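Local atomic coordinates of Csm3 (Thermoplasma volcanium, PDB entry 6AE2), a protein that probably binds crRNA as a RAMP subunit of the type III-A CRISPR-Cas effector complex and may act as an RNA-cleaving endonuclease. Residues Y28-L42 / G216-K230. Numbering follows the deposited sequence.
Sequences YNIIYNMEIEVLTGL and GYGSVKITLGEPIKK
Strand 28-38 pairs antiparallel with the broken strand 220-230, Ile-36 facing Ile-222 and Ile-31 facing Ile-228, at one side of the six-stranded sheet: strand 220-230 is outermost within the chain, and strand 175-185 borders 26-38 on its other flank. Pairing comes in two runs. Glu-35 and Glu-37 exchange backbone hydrogen bonds with Thr-223 and Lys-221, Asn-29 and Ile-31 with Lys-230 and Ile-228. Between them the register slips by one residue where Gly-225 and Glu-226 interrupt the pairing opposite Tyr-32 and Asn-33. The Tyr-32 ring lies beside this break, on the face that carries Leu-224 and Pro-227: CD1 of Leu-224 lies over one face of the ring, 4.2 Å from the Tyr-32 centroid in a CH-pi contact, and Pro-227 CB meets Tyr-32 CE1 at 3.7 Å. Leu-224 also sends CD2 to Met-34 CB (3.7 Å). On the same side of the sheet, Ile-36 CG2 touches Val-220 CG1 at 3.5 Å; helix 190-205 packs over this apolar face, Ile-194 against Tyr-32 and Ile-201 against Leu-224. A helix-covered antiparallel sheet of this kind is consistent with the ferredoxin-like (RRM-like) core of RAMP proteins, here with the first strand set beside the last. On the opposite face, the side chains of Glu-37 and Lys-221 meet in a long salt bridge, OE2 to NZ 3.7 Å. Beyond Val-38 the pairing gives way to a cluster of hydrogen bonds between loops. Ser-219 O accepts both Leu-39 N and Thr-40 N from one face of its carbonyl plane. Thr-40 OG1, set between its own backbone N and carbonyl carbon (chi1 56°), takes the N-H of Ser-219 at 2.7 Å and donates to Gly-216 O at 3.0 Å, joining the glycine-containing loop 216-219 to 39-41 through one hydroxyl. Gly-218 N reaches Gly-41 O from above the carbonyl plane. At the far end, the Lys-229 chain slants past the Tyr-28 ring, Lys-229 CE 3.6 Å from Tyr-28 CE1, while the Tyr-28 hydroxyl hydrogen-bonds Glu-190.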
loop_
_atom_site.group_PDB
_atom_site.type_symbol
_atom_site.label_atom_id
_atom_site.label_comp_id
_atom_site.label_asym_id
_atom_site.label_seq_id
_atom_site.Cartn_x
_atom_site.Cartn_y
_atom_site.Cartn_z
ATOM N N TYR A 28 16.347 -23.923 19.174
ATOM C CA TYR A 28 14.896 -23.911 19.063
ATOM C C TYR A 28 14.504 -23.148 17.808
ATOM O O TYR A 28 15.306 -22.411 17.229
ATOM C CB TYR A 28 14.240 -23.279 20.296
ATOM C CG TYR A 28 14.898 -21.998 20.769
ATOM C CD1 TYR A 28 14.536 -20.764 20.245
ATOM C CD2 TYR A 28 15.888 -22.026 21.740
ATOM C CE1 TYR A 28 15.143 -19.597 20.683
ATOM C CE2 TYR A 28 16.493 -20.873 22.187
ATOM C CZ TYR A 28 16.122 -19.661 21.656
ATOM O OH TYR A 28 16.738 -18.517 22.107
ATOM N N ASN A 29 13.258 -23.347 17.393
ATOM C CA ASN A 29 12.626 -22.511 16.387
ATOM C C ASN A 29 11.728 -21.492 17.075
ATOM O O ASN A 29 11.088 -21.797 18.087
ATOM C CB ASN A 29 11.799 -23.337 15.398
ATOM C CG ASN A 29 12.603 -24.430 14.728
ATOM O OD1 ASN A 29 13.738 -24.211 14.301
ATOM N ND2 ASN A 29 12.014 -25.614 14.620
ATOM N N ILE A 30 11.698 -20.281 16.531
ATOM C CA ILE A 30 10.745 -19.259 16.945
ATOM C C ILE A 30 9.653 -19.206 15.888
ATOM O O ILE A 30 9.937 -19.008 14.700
ATOM C CB ILE A 30 11.418 -17.889 17.117
ATOM C CG1 ILE A 30 12.453 -17.932 18.242
ATOM C CG2 ILE A 30 10.376 -16.824 17.404
ATOM C CD1 ILE A 30 13.471 -16.815 18.172
ATOM N N ILE A 31 8.406 -19.393 16.312
ATOM C CA ILE A 31 7.262 -19.437 15.410
ATOM C C ILE A 31 6.488 -18.136 15.553
ATOM O O ILE A 31 6.177 -17.709 16.672
ATOM C CB ILE A 31 6.360 -20.649 15.700
ATOM C CG1 ILE A 31 7.184 -21.940 15.741
ATOM C CG2 ILE A 31 5.265 -20.755 14.656
ATOM C CD1 ILE A 31 8.075 -22.138 14.541
ATOM N N TYR A 32 6.187 -17.504 14.421
ATOM C CA TYR A 32 5.376 -16.293 14.367
ATOM C C TYR A 32 4.138 -16.584 13.530
ATOM O O TYR A 32 4.255 -17.001 12.372
ATOM C CB TYR A 32 6.151 -15.122 13.755
ATOM C CG TYR A 32 7.261 -14.546 14.609
ATOM C CD1 TYR A 32 6.979 -13.694 15.670
ATOM C CD2 TYR A 32 8.593 -14.825 14.330
ATOM C CE1 TYR A 32 7.993 -13.154 16.446
ATOM C CE2 TYR A 32 9.613 -14.289 15.096
ATOM C CZ TYR A 32 9.308 -13.456 16.154
ATOM O OH TYR A 32 10.323 -12.923 16.918
ATOM N N ASN A 33 2.959 -16.362 14.107
ATOM C CA ASN A 33 1.707 -16.456 13.355
ATOM C C ASN A 33 1.427 -15.078 12.772
ATOM O O ASN A 33 0.754 -14.243 13.378
ATOM C CB ASN A 33 0.571 -16.951 14.240
ATOM C CG ASN A 33 0.646 -18.442 14.500
ATOM O OD1 ASN A 33 0.757 -19.242 13.569
ATOM N ND2 ASN A 33 0.584 -18.827 15.769
ATOM N N MET A 34 1.956 -14.842 11.574
ATOM C CA MET A 34 1.930 -13.523 10.960
ATOM C C MET A 34 0.594 -13.258 10.274
ATOM O O MET A 34 -0.011 -14.159 9.684
ATOM C CB MET A 34 3.076 -13.403 9.952
ATOM C CG MET A 34 2.920 -12.301 8.919
ATOM S SD MET A 34 4.236 -12.346 7.686
ATOM C CE MET A 34 4.053 -14.012 7.051
ATOM N N GLU A 35 0.129 -12.014 10.369
ATOM C CA GLU A 35 -1.059 -11.552 9.664
ATOM C C GLU A 35 -0.681 -10.398 8.746
ATOM O O GLU A 35 0.089 -9.511 9.134
ATOM C CB GLU A 35 -2.158 -11.109 10.635
ATOM C CG GLU A 35 -3.330 -10.405 9.960
ATOM C CD GLU A 35 -4.459 -10.079 10.919
ATOM O OE1 GLU A 35 -4.951 -11.006 11.596
ATOM O OE2 GLU A 35 -4.859 -8.896 10.993
ATOM N N ILE A 36 -1.221 -10.418 7.530
ATOM C CA ILE A 36 -0.947 -9.409 6.512
ATOM C C ILE A 36 -2.275 -8.787 6.108
ATOM O O ILE A 36 -3.128 -9.462 5.515
ATOM C CB ILE A 36 -0.235 -10.006 5.293
ATOM C CG1 ILE A 36 1.130 -10.566 5.689
ATOM C CG2 ILE A 36 -0.102 -8.971 4.189
ATOM C CD1 ILE A 36 1.866 -11.199 4.541
ATOM N N GLU A 37 -2.454 -7.506 6.412
ATOM C CA GLU A 37 -3.663 -6.786 6.037
ATOM C C GLU A 37 -3.376 -5.879 4.847
ATOM O O GLU A 37 -2.394 -5.127 4.852
ATOM C CB GLU A 37 -4.213 -5.962 7.202
ATOM C CG GLU A 37 -5.584 -5.367 6.910
ATOM C CD GLU A 37 -6.118 -4.516 8.045
ATOM O OE1 GLU A 37 -7.345 -4.279 8.079
ATOM O OE2 GLU A 37 -5.314 -4.083 8.897
ATOM N N VAL A 38 -4.238 -5.953 3.838
ATOM C CA VAL A 38 -4.121 -5.116 2.651
ATOM C C VAL A 38 -4.687 -3.736 2.968
ATOM O O VAL A 38 -5.845 -3.609 3.378
ATOM C CB VAL A 38 -4.850 -5.757 1.460
ATOM C CG1 VAL A 38 -4.891 -4.804 0.280
ATOM C CG2 VAL A 38 -4.183 -7.069 1.073
ATOM N N LEU A 39 -3.868 -2.700 2.784
ATOM C CA LEU A 39 -4.292 -1.315 2.975
ATOM C C LEU A 39 -4.639 -0.616 1.666
ATOM O O LEU A 39 -5.627 0.124 1.612
ATOM C CB LEU A 39 -3.206 -0.524 3.709
ATOM C CG LEU A 39 -2.798 -1.070 5.079
ATOM C CD1 LEU A 39 -1.814 -0.134 5.757
ATOM C CD2 LEU A 39 -4.020 -1.293 5.957
ATOM N N THR A 40 -3.844 -0.819 0.612
ATOM C CA THR A 40 -4.232 -0.433 -0.737
ATOM C C THR A 40 -4.202 -1.673 -1.615
ATOM O O THR A 40 -3.437 -2.610 -1.359
ATOM C CB THR A 40 -3.308 0.623 -1.350
ATOM O OG1 THR A 40 -1.951 0.151 -1.331
ATOM C CG2 THR A 40 -3.399 1.918 -0.555
ATOM N N GLY A 41 -5.032 -1.658 -2.664
ATOM C CA GLY A 41 -5.161 -2.764 -3.597
ATOM C C GLY A 41 -3.842 -3.417 -3.945
ATOM O O GLY A 41 -2.899 -2.741 -4.366
ATOM N N LEU A 42 -3.762 -4.728 -3.755
ATOM C CA LEU A 42 -2.506 -5.460 -3.824
ATOM C C LEU A 42 -2.492 -6.337 -5.064
ATOM O O LEU A 42 -3.434 -7.099 -5.300
ATOM C CB LEU A 42 -2.307 -6.305 -2.565
ATOM C CG LEU A 42 -1.289 -7.440 -2.630
ATOM C CD1 LEU A 42 0.131 -6.896 -2.613
ATOM C CD2 LEU A 42 -1.509 -8.398 -1.473
ATOM N N GLY A 216 0.400 3.348 -6.427
ATOM C CA GLY A 216 -0.260 3.272 -5.143
ATOM C C GLY A 216 -0.755 1.900 -4.748
ATOM O O GLY A 216 -1.527 1.794 -3.788
ATOM N N TYR A 217 -0.341 0.849 -5.451
ATOM C CA TYR A 217 -0.773 -0.499 -5.122
ATOM C C TYR A 217 0.004 -1.039 -3.924
ATOM O O TYR A 217 1.094 -0.570 -3.589
ATOM C CB TYR A 217 -0.569 -1.455 -6.301
ATOM C CG TYR A 217 -1.460 -1.267 -7.514
ATOM C CD1 TYR A 217 -1.895 -0.008 -7.913
ATOM C CD2 TYR A 217 -1.848 -2.364 -8.276
ATOM C CE1 TYR A 217 -2.697 0.150 -9.030
ATOM C CE2 TYR A 217 -2.648 -2.216 -9.391
ATOM C CZ TYR A 217 -3.070 -0.960 -9.764
ATOM O OH TYR A 217 -3.867 -0.821 -10.877
ATOM N N GLY A 218 -0.584 -2.041 -3.272
ATOM C CA GLY A 218 0.170 -2.946 -2.426
ATOM C C GLY A 218 0.700 -2.397 -1.122
ATOM O O GLY A 218 1.707 -2.908 -0.621
ATOM N N SER A 219 0.064 -1.383 -0.545
ATOM C CA SER A 219 0.410 -1.007 0.818
ATOM C C SER A 219 -0.156 -2.045 1.774
ATOM O O SER A 219 -1.311 -2.461 1.641
ATOM C CB SER A 219 -0.124 0.377 1.160
ATOM O OG SER A 219 -0.138 0.571 2.566
ATOM N N VAL A 220 0.652 -2.450 2.746
ATOM C CA VAL A 220 0.372 -3.627 3.555
ATOM C C VAL A 220 0.721 -3.332 5.007
ATOM O O VAL A 220 1.709 -2.649 5.294
ATOM C CB VAL A 220 1.159 -4.839 3.012
ATOM C CG1 VAL A 220 1.448 -5.843 4.101
ATOM C CG2 VAL A 220 0.402 -5.483 1.855
ATOM N N LYS A 221 -0.105 -3.826 5.925
ATOM C CA LYS A 221 0.199 -3.803 7.351
ATOM C C LYS A 221 0.485 -5.231 7.799
ATOM O O LYS A 221 -0.370 -6.113 7.657
ATOM C CB LYS A 221 -0.949 -3.202 8.159
ATOM C CG LYS A 221 -0.766 -3.342 9.660
ATOM C CD LYS A 221 -2.092 -3.271 10.396
ATOM C CE LYS A 221 -2.639 -1.852 10.419
ATOM N NZ LYS A 221 -3.796 -1.713 11.345
ATOM N N ILE A 222 1.686 -5.457 8.326
ATOM C CA ILE A 222 2.127 -6.777 8.760
ATOM C C ILE A 222 2.108 -6.816 10.281
ATOM O O ILE A 222 2.644 -5.917 10.940
ATOM C CB ILE A 222 3.526 -7.112 8.214
ATOM C CG1 ILE A 222 3.468 -7.280 6.693
ATOM C CG2 ILE A 222 4.078 -8.362 8.889
ATOM C CD1 ILE A 222 4.535 -8.189 6.126
ATOM N N THR A 223 1.483 -7.852 10.835
ATOM C CA THR A 223 1.362 -8.033 12.278
ATOM C C THR A 223 1.931 -9.396 12.646
ATOM O O THR A 223 1.337 -10.433 12.321
ATOM C CB THR A 223 -0.092 -7.915 12.735
ATOM O OG1 THR A 223 -0.654 -6.705 12.221
ATOM C CG2 THR A 223 -0.178 -7.900 14.261
ATOM N N LEU A 224 3.082 -9.395 13.311
ATOM C CA LEU A 224 3.570 -10.596 13.967
ATOM C C LEU A 224 2.908 -10.734 15.328
ATOM O O LEU A 224 2.719 -9.748 16.045
ATOM C CB LEU A 224 5.089 -10.555 14.134
ATOM C CG LEU A 224 5.959 -10.451 12.884
ATOM C CD1 LEU A 224 7.440 -10.510 13.246
ATOM C CD2 LEU A 224 5.597 -11.548 11.899
ATOM N N GLY A 225 2.556 -11.961 15.681
ATOM C CA GLY A 225 2.017 -12.242 16.993
ATOM C C GLY A 225 3.120 -12.234 18.028
ATOM O O GLY A 225 4.210 -11.700 17.812
ATOM N N GLU A 226 2.826 -12.829 19.173
ATOM C CA GLU A 226 3.913 -13.047 20.114
ATOM C C GLU A 226 4.707 -14.284 19.696
ATOM O O GLU A 226 4.126 -15.251 19.195
ATOM C CB GLU A 226 3.377 -13.220 21.533
ATOM C CG GLU A 226 2.830 -11.940 22.154
ATOM C CD GLU A 226 3.805 -10.776 22.069
ATOM O OE1 GLU A 226 4.923 -10.896 22.613
ATOM O OE2 GLU A 226 3.453 -9.741 21.464
ATOM N N PRO A 227 6.026 -14.276 19.869
ATOM C CA PRO A 227 6.828 -15.422 19.427
ATOM C C PRO A 227 6.546 -16.665 20.256
ATOM O O PRO A 227 6.427 -16.608 21.482
ATOM C CB PRO A 227 8.271 -14.942 19.617
ATOM C CG PRO A 227 8.178 -13.862 20.654
ATOM C CD PRO A 227 6.859 -13.189 20.411
ATOM N N ILE A 228 6.431 -17.796 19.567
ATOM C CA ILE A 228 6.343 -19.108 20.199
ATOM C C ILE A 228 7.677 -19.813 19.999
ATOM O O ILE A 228 8.069 -20.105 18.862
ATOM C CB ILE A 228 5.190 -19.945 19.621
ATOM C CG1 ILE A 228 3.868 -19.176 19.691
ATOM C CG2 ILE A 228 5.081 -21.273 20.356
ATOM C CD1 ILE A 228 2.675 -19.980 19.206
ATOM N N LYS A 229 8.377 -20.079 21.097
ATOM C CA LYS A 229 9.623 -20.832 21.058
ATOM C C LYS A 229 9.322 -22.313 21.248
ATOM O O LYS A 229 8.635 -22.694 22.201
ATOM C CB LYS A 229 10.587 -20.350 22.142
ATOM C CG LYS A 229 11.226 -18.999 21.877
ATOM C CD LYS A 229 11.957 -18.517 23.119
ATOM C CE LYS A 229 13.081 -17.557 22.775
ATOM N NZ LYS A 229 13.947 -17.289 23.957
ATOM N N LYS A 230 9.830 -23.142 20.339
ATOM C CA LYS A 230 9.663 -24.588 20.417
ATOM C C LYS A 230 11.034 -25.247 20.402
ATOM O O LYS A 230 11.752 -25.173 19.398
ATOM C CB LYS A 230 8.799 -25.114 19.268
ATOM C CG LYS A 230 7.708 -24.158 18.816
ATOM C CD LYS A 230 6.401 -24.884 18.531
ATOM C CE LYS A 230 6.609 -26.060 17.593
ATOM N NZ LYS A 230 5.322 -26.560 17.030
#